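PDB 4XRF: transcriptional regulator, MarR family from Bacillus cereus, which probably binds DNA and regulates transcription as a winged-helix member of the MarR family. Local coordinates for residues Gln19-Glu24 / Glu110-Tyr115; Phe36-Ile41 / Lys55-Lys60. One frame throughout, in Å; residues are numbered along the deposited sequence.

Overall arrangement
Both contacts pack helices within one subunit and are largely buried, but they serve different regions of the fold. Interaction 1 lies toward the periphery, its centre about 15 Å from the centre of the chain, where helix 4-29 meets helix 110-116; interaction 2 has its centre about 5 Å from it and joins helix 33-45 to helix 50-57. With about 20 Å between the two centres, they do not touch. Interaction 1 combines aliphatic contact with a carboxylate beside a histidine, whereas interaction 2 centres on a methionine sulfur against a tyrosine edge and aliphatic side chains, with lysines that hold anions nearby. Helix 33-45 follows helix 4-29 in the chain, and both contacts also meet the second subunit.

Interaction 1: residues Gln19-Glu24 / Glu110-Tyr115; sequences QTELLE and EHIAKY. With DAO (lauric acid), chain F.
With CG placed beside the backbone N (chi1 -51°) and the chain folded back at the next bond (chi2 -63°), Glu21 brings its carboxylate up against His111, whose CG also lies anti to its carbonyl carbon (chi1 -68°). The two side chains cross at about a right angle, yet their flat ends are nearly parallel. Glu21 OE1 comes obliquely to the root of the His111 side chain, 3.7 Å from His111 CB, while Glu21 OE2 lies 4.1 Å from His111 ND1. Without a hydrogen bond, the carboxylate would still probably favour a protonated histidine. Glutamate suits this partly exposed place because its methylene stem can pack while its charge stays at the edge: Glu21 CB rests 3.7 Å from Ile112 CD1, and Glu21 OE2 lies 4.0 Å from Tyr115 OH, near but not bonded.

Beside the carboxylate the contact becomes aliphatic. Ile112, pointing toward helix 4-29, reaches out with its extended CG1-CD1 arm, so its terminal methyl meets both the Glu21 stem and Leu22 CD1. The Leu22 CD1 to Ile112 CD1 separation of 3.3 Å is unusually short, and the leucine torsions are not staggered, so that methyl's position is doubtful. Gln8 of the second subunit packs on both Leu22 and Ile112.

The helix segments are steeply inclined, nearer antiparallel than parallel, their axes approaching to 9.9 Å. Leu23 and Thr20 turn to a lauric acid: Leu23 CD2 lies 4.0 Å from its C5, an apolar match for the chain, and Thr20 CG2 lies 3.8 Å from its carboxylate O2. Packing of the long N-terminal helix 4-29 on helix 110-116, near the chain's C-terminal end, with a partner subunit alongside, is characteristic of the helical dimerisation region of MarR proteins, which here also holds fatty acid.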
# COMPACT_ATOMS: atom_id res chain seq x y z
N GLN A 19 -1.35 6.50 -5.91
CA GLN A 19 -1.92 5.25 -5.39
C GLN A 19 -3.41 5.36 -5.04
O GLN A 19 -4.20 4.46 -5.33
CB GLN A 19 -1.13 4.82 -4.16
CG GLN A 19 -1.32 3.37 -3.77
CD GLN A 19 -0.18 2.87 -2.92
OE1 GLN A 19 0.97 2.82 -3.37
NE2 GLN A 19 -0.48 2.51 -1.68
N THR A 20 -3.79 6.47 -4.41
CA THR A 20 -5.18 6.76 -4.13
C THR A 20 -5.99 6.83 -5.43
O THR A 20 -7.10 6.33 -5.51
CB THR A 20 -5.31 8.10 -3.38
OG1 THR A 20 -4.37 8.12 -2.29
CG2 THR A 20 -6.74 8.34 -2.85
N GLU A 21 -5.42 7.47 -6.45
CA GLU A 21 -6.13 7.66 -7.71
C GLU A 21 -6.22 6.33 -8.48
O GLU A 21 -7.20 6.08 -9.16
CB GLU A 21 -5.47 8.75 -8.56
CG GLU A 21 -5.22 10.09 -7.86
CD GLU A 21 -6.47 10.79 -7.39
OE1 GLU A 21 -7.58 10.39 -7.80
OE2 GLU A 21 -6.35 11.76 -6.60
N LEU A 22 -5.22 5.47 -8.32
CA LEU A 22 -5.18 4.20 -9.02
C LEU A 22 -6.14 3.21 -8.37
O LEU A 22 -6.70 2.36 -9.04
CB LEU A 22 -3.75 3.63 -9.08
CG LEU A 22 -2.85 3.89 -10.30
CD1 LEU A 22 -3.42 4.86 -11.32
CD2 LEU A 22 -1.47 4.36 -9.86
N LEU A 23 -6.33 3.33 -7.06
CA LEU A 23 -7.32 2.49 -6.38
C LEU A 23 -8.73 2.87 -6.86
O LEU A 23 -9.57 1.99 -7.09
CB LEU A 23 -7.20 2.56 -4.86
CG LEU A 23 -8.28 1.85 -4.02
CD1 LEU A 23 -8.39 0.36 -4.33
CD2 LEU A 23 -8.04 2.08 -2.53
N GLU A 24 -8.99 4.17 -7.02
CA GLU A 24 -10.25 4.63 -7.60
C GLU A 24 -10.45 4.03 -8.99
O GLU A 24 -11.52 3.53 -9.32
CB GLU A 24 -10.28 6.16 -7.67
CG GLU A 24 -11.66 6.76 -8.00
CD GLU A 24 -11.99 6.72 -9.50
OE1 GLU A 24 -11.08 6.51 -10.33
OE2 GLU A 24 -13.18 6.90 -9.85
N GLU A 110 -9.93 10.99 -13.55
CA GLU A 110 -9.80 12.33 -14.15
C GLU A 110 -8.71 13.20 -13.53
O GLU A 110 -8.19 14.11 -14.18
CB GLU A 110 -11.15 13.08 -14.14
CG GLU A 110 -12.14 12.60 -15.20
CD GLU A 110 -11.69 12.90 -16.63
OE1 GLU A 110 -11.70 14.09 -17.01
OE2 GLU A 110 -11.35 11.95 -17.37
N HIS A 111 -8.36 12.92 -12.27
CA HIS A 111 -7.25 13.61 -11.62
C HIS A 111 -5.92 13.28 -12.31
O HIS A 111 -5.10 14.18 -12.54
CB HIS A 111 -7.20 13.29 -10.12
CG HIS A 111 -8.35 13.86 -9.34
ND1 HIS A 111 -8.21 14.90 -8.45
CD2 HIS A 111 -9.67 13.54 -9.32
CE1 HIS A 111 -9.38 15.21 -7.92
NE2 HIS A 111 -10.29 14.39 -8.43
N ILE A 112 -5.71 12.00 -12.66
CA ILE A 112 -4.50 11.56 -13.37
C ILE A 112 -4.41 12.21 -14.75
O ILE A 112 -3.34 12.66 -15.16
CB ILE A 112 -4.38 10.03 -13.46
CG1 ILE A 112 -4.15 9.43 -12.08
CG2 ILE A 112 -3.20 9.62 -14.36
CD1 ILE A 112 -4.37 7.94 -12.00
N ALA A 113 -5.54 12.28 -15.45
CA ALA A 113 -5.60 12.90 -16.77
C ALA A 113 -5.26 14.39 -16.66
O ALA A 113 -4.53 14.92 -17.49
CB ALA A 113 -6.98 12.71 -17.39
N LYS A 114 -5.81 15.05 -15.64
CA LYS A 114 -5.51 16.46 -15.36
C LYS A 114 -4.02 16.73 -15.15
O LYS A 114 -3.49 17.68 -15.73
CB LYS A 114 -6.32 16.95 -14.15
CG LYS A 114 -6.18 18.44 -13.86
CD LYS A 114 -7.23 18.93 -12.87
CE LYS A 114 -8.65 18.73 -13.38
NZ LYS A 114 -9.60 19.76 -12.85
N TYR A 115 -3.35 15.91 -14.34
CA TYR A 115 -1.92 16.08 -14.06
C TYR A 115 -1.10 15.94 -15.34
O TYR A 115 -0.26 16.79 -15.64
CB TYR A 115 -1.39 15.05 -13.04
CG TYR A 115 -2.12 14.97 -11.70
CD1 TYR A 115 -2.66 16.10 -11.09
CD2 TYR A 115 -2.22 13.74 -11.03
CE1 TYR A 115 -3.31 16.01 -9.86
CE2 TYR A 115 -2.86 13.64 -9.81
CZ TYR A 115 -3.41 14.77 -9.23
OH TYR A 115 -4.05 14.65 -8.02
O1 DAO F . -6.44 5.22 1.57
O2 DAO F . -7.46 5.62 -0.32
C1 DAO F . -6.45 5.25 0.32
C2 DAO F . -5.20 4.84 -0.45
C3 DAO F . -4.37 3.79 0.28
C4 DAO F . -4.46 2.42 -0.39
C5 DAO F . -5.39 1.49 0.38
C6 DAO F . -5.09 0.02 0.11
C7 DAO F . -5.98 -0.88 0.97
C8 DAO F . -5.20 -2.03 1.60
C9 DAO F . -6.05 -2.72 2.67
C10 DAO F . -5.23 -3.63 3.58
C11 DAO F . -6.05 -4.82 4.05
C12 DAO F . -5.63 -5.30 5.43

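Interaction 2: residues Phe36-Ile41 / Lys55-Lys60. With SO4 (sulfate ion), chain K; PO4 (phosphate ion), chain C.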
# COMPACT_ATOMS: atom_id res chain seq x y z
N PHE A 36 -5.22 -3.11 -17.96
CA PHE A 36 -5.89 -2.19 -18.87
C PHE A 36 -5.05 -2.01 -20.13
O PHE A 36 -5.57 -2.11 -21.24
CB PHE A 36 -6.18 -0.83 -18.20
CG PHE A 36 -6.81 0.19 -19.12
CD1 PHE A 36 -7.90 -0.13 -19.93
CD2 PHE A 36 -6.35 1.50 -19.13
CE1 PHE A 36 -8.48 0.82 -20.76
CE2 PHE A 36 -6.95 2.47 -19.95
CZ PHE A 36 -8.01 2.11 -20.78
N TYR A 37 -3.75 -1.75 -19.96
CA TYR A 37 -2.86 -1.57 -21.09
C TYR A 37 -2.76 -2.82 -21.96
O TYR A 37 -2.76 -2.72 -23.18
CB TYR A 37 -1.45 -1.10 -20.70
CG TYR A 37 -0.78 -0.51 -21.90
CD1 TYR A 37 -1.20 0.72 -22.40
CD2 TYR A 37 0.21 -1.18 -22.57
CE1 TYR A 37 -0.62 1.26 -23.55
CE2 TYR A 37 0.80 -0.65 -23.70
CZ TYR A 37 0.37 0.57 -24.18
OH TYR A 37 0.96 1.11 -25.30
N ILE A 38 -2.69 -3.99 -21.33
CA ILE A 38 -2.79 -5.24 -22.09
C ILE A 38 -4.03 -5.28 -22.99
O ILE A 38 -3.91 -5.54 -24.19
CB ILE A 38 -2.68 -6.49 -21.19
CG1 ILE A 38 -1.23 -6.65 -20.70
CG2 ILE A 38 -3.06 -7.76 -21.96
CD1 ILE A 38 -1.06 -7.55 -19.49
N LEU A 39 -5.20 -5.03 -22.42
CA LEU A 39 -6.43 -5.01 -23.20
C LEU A 39 -6.40 -3.97 -24.34
O LEU A 39 -6.93 -4.25 -25.43
CB LEU A 39 -7.67 -4.75 -22.30
CG LEU A 39 -7.97 -5.80 -21.21
CD1 LEU A 39 -9.27 -5.44 -20.50
CD2 LEU A 39 -8.06 -7.21 -21.79
N LYS A 40 -5.80 -2.81 -24.10
CA LYS A 40 -5.64 -1.81 -25.16
C LYS A 40 -4.77 -2.31 -26.31
O LYS A 40 -5.08 -2.05 -27.47
CB LYS A 40 -5.08 -0.48 -24.65
CG LYS A 40 -6.01 0.29 -23.75
CD LYS A 40 -5.42 1.65 -23.40
CE LYS A 40 -5.52 2.66 -24.54
NZ LYS A 40 -5.09 4.03 -24.08
N ILE A 41 -3.67 -3.00 -25.99
CA ILE A 41 -2.81 -3.60 -27.02
C ILE A 41 -3.61 -4.58 -27.89
O ILE A 41 -3.55 -4.52 -29.12
CB ILE A 41 -1.57 -4.30 -26.43
CG1 ILE A 41 -0.70 -3.30 -25.66
CG2 ILE A 41 -0.77 -5.00 -27.54
CD1 ILE A 41 0.46 -3.94 -24.93
N LYS A 55 7.17 -8.23 -24.48
CA LYS A 55 8.04 -7.21 -25.07
C LYS A 55 7.44 -5.81 -24.98
O LYS A 55 8.12 -4.85 -24.60
CB LYS A 55 8.33 -7.55 -26.53
CG LYS A 55 9.71 -7.13 -26.98
N LYS A 56 6.16 -5.68 -25.33
CA LYS A 56 5.51 -4.36 -25.26
C LYS A 56 5.42 -3.80 -23.83
O LYS A 56 5.40 -2.57 -23.66
CB LYS A 56 4.14 -4.38 -25.93
CG LYS A 56 4.21 -4.41 -27.45
CD LYS A 56 2.86 -4.83 -28.03
CE LYS A 56 2.87 -4.90 -29.56
NZ LYS A 56 2.90 -3.55 -30.18
N MET A 57 5.39 -4.69 -22.83
CA MET A 57 5.29 -4.29 -21.39
C MET A 57 6.67 -4.21 -20.72
O MET A 57 6.77 -3.83 -19.54
CB MET A 57 4.42 -5.28 -20.59
CG MET A 57 3.02 -5.56 -21.10
SD MET A 57 1.89 -4.17 -20.99
CE MET A 57 1.71 -3.92 -19.23
N TYR A 58 7.71 -4.64 -21.44
CA TYR A 58 9.08 -4.64 -20.94
C TYR A 58 9.31 -5.59 -19.77
O TYR A 58 10.21 -5.38 -18.94
CB TYR A 58 9.55 -3.20 -20.64
CG TYR A 58 9.60 -2.37 -21.91
CD1 TYR A 58 8.48 -1.68 -22.36
CD2 TYR A 58 10.76 -2.34 -22.70
CE1 TYR A 58 8.52 -0.95 -23.54
CE2 TYR A 58 10.81 -1.61 -23.87
CZ TYR A 58 9.68 -0.91 -24.28
OH TYR A 58 9.72 -0.17 -25.44
N VAL A 59 8.51 -6.65 -19.72
CA VAL A 59 8.60 -7.68 -18.68
C VAL A 59 8.97 -9.06 -19.25
O VAL A 59 8.92 -9.27 -20.47
CB VAL A 59 7.27 -7.80 -17.88
CG1 VAL A 59 6.89 -6.46 -17.25
CG2 VAL A 59 6.15 -8.32 -18.78
N LYS A 60 9.34 -9.99 -18.37
CA LYS A 60 9.61 -11.39 -18.76
C LYS A 60 8.32 -12.09 -19.21
O LYS A 60 7.24 -11.74 -18.73
CB LYS A 60 10.18 -12.16 -17.56
CG LYS A 60 11.56 -11.74 -17.08
CD LYS A 60 12.63 -12.20 -18.05
CE LYS A 60 14.01 -12.16 -17.42
NZ LYS A 60 15.08 -12.37 -18.44
S SO4 K . 2.32 -0.46 -28.12
O1 SO4 K . 3.68 -0.84 -28.60
O2 SO4 K . 1.35 -1.49 -28.59
O3 SO4 K . 1.91 0.85 -28.68
O4 SO4 K . 2.38 -0.43 -26.63
P PO4 C . -1.44 5.27 -24.42
O1 PO4 C . -1.80 3.96 -25.08
O2 PO4 C . -0.28 5.06 -23.49
O3 PO4 C . -1.09 6.28 -25.50
O4 PO4 C . -2.63 5.74 -23.63
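The terminal amine of Lys56 is gripped by two oxygens of a sulfate ion, NZ standing 3.0 Å from O2 and 3.2 Å from O1. A third oxygen, O4, accepts from the hydroxyl of Tyr37, although an OH to O4 distance of 2.5 Å is too short to be taken literally. The sulfate, probably from the crystallisation liquor, thus appears to bridge the two segments, though its Tyr37 leg is doubtful, and Lys6 of the second subunit also binds it. Lys56 does two jobs: its methylenes lie along Ile41, with CD 3.7 Å from Ile41 CG2 and CB 3.8 Å from Ile41 CD1, and a bend at the last torsion (chi4 -73°) turns the charged end to the anion.

This pairing sets helix 33-45 against helix 50-57, the first helix of the helix-turn-helix that continues, in the winged-helix fold of MarR proteins, into the probable recognition helix 61-73. Helix 50-57 finishes in a Schellman motif, Tyr58 taking a positive phi, and Lys60 stands at the N-cap of the next helix.

From helix 50-57 the Met57 side chain reaches to helix 33-45, its flexible, unbranched thioether suiting an aromatic ring and aliphatic side chains. Bends at chi2 and chi3 curl its end, placing SD at the edge of the Tyr37 ring, 3.8 Å from CD2 and 83° off the ring normal: a Met-aromatic contact. The same sulfur lies 4.0 Å from Ile38 CG1, and Ile64 of helix 61-73 packs on Met57.

Past the CE1 side of the Tyr37 ring sits a phosphate, with O1 near the ring plane. Lys40 hydrogen-bonds to phosphate O4 through NZ, which also forms a salt bridge with Asp5 of the second subunit.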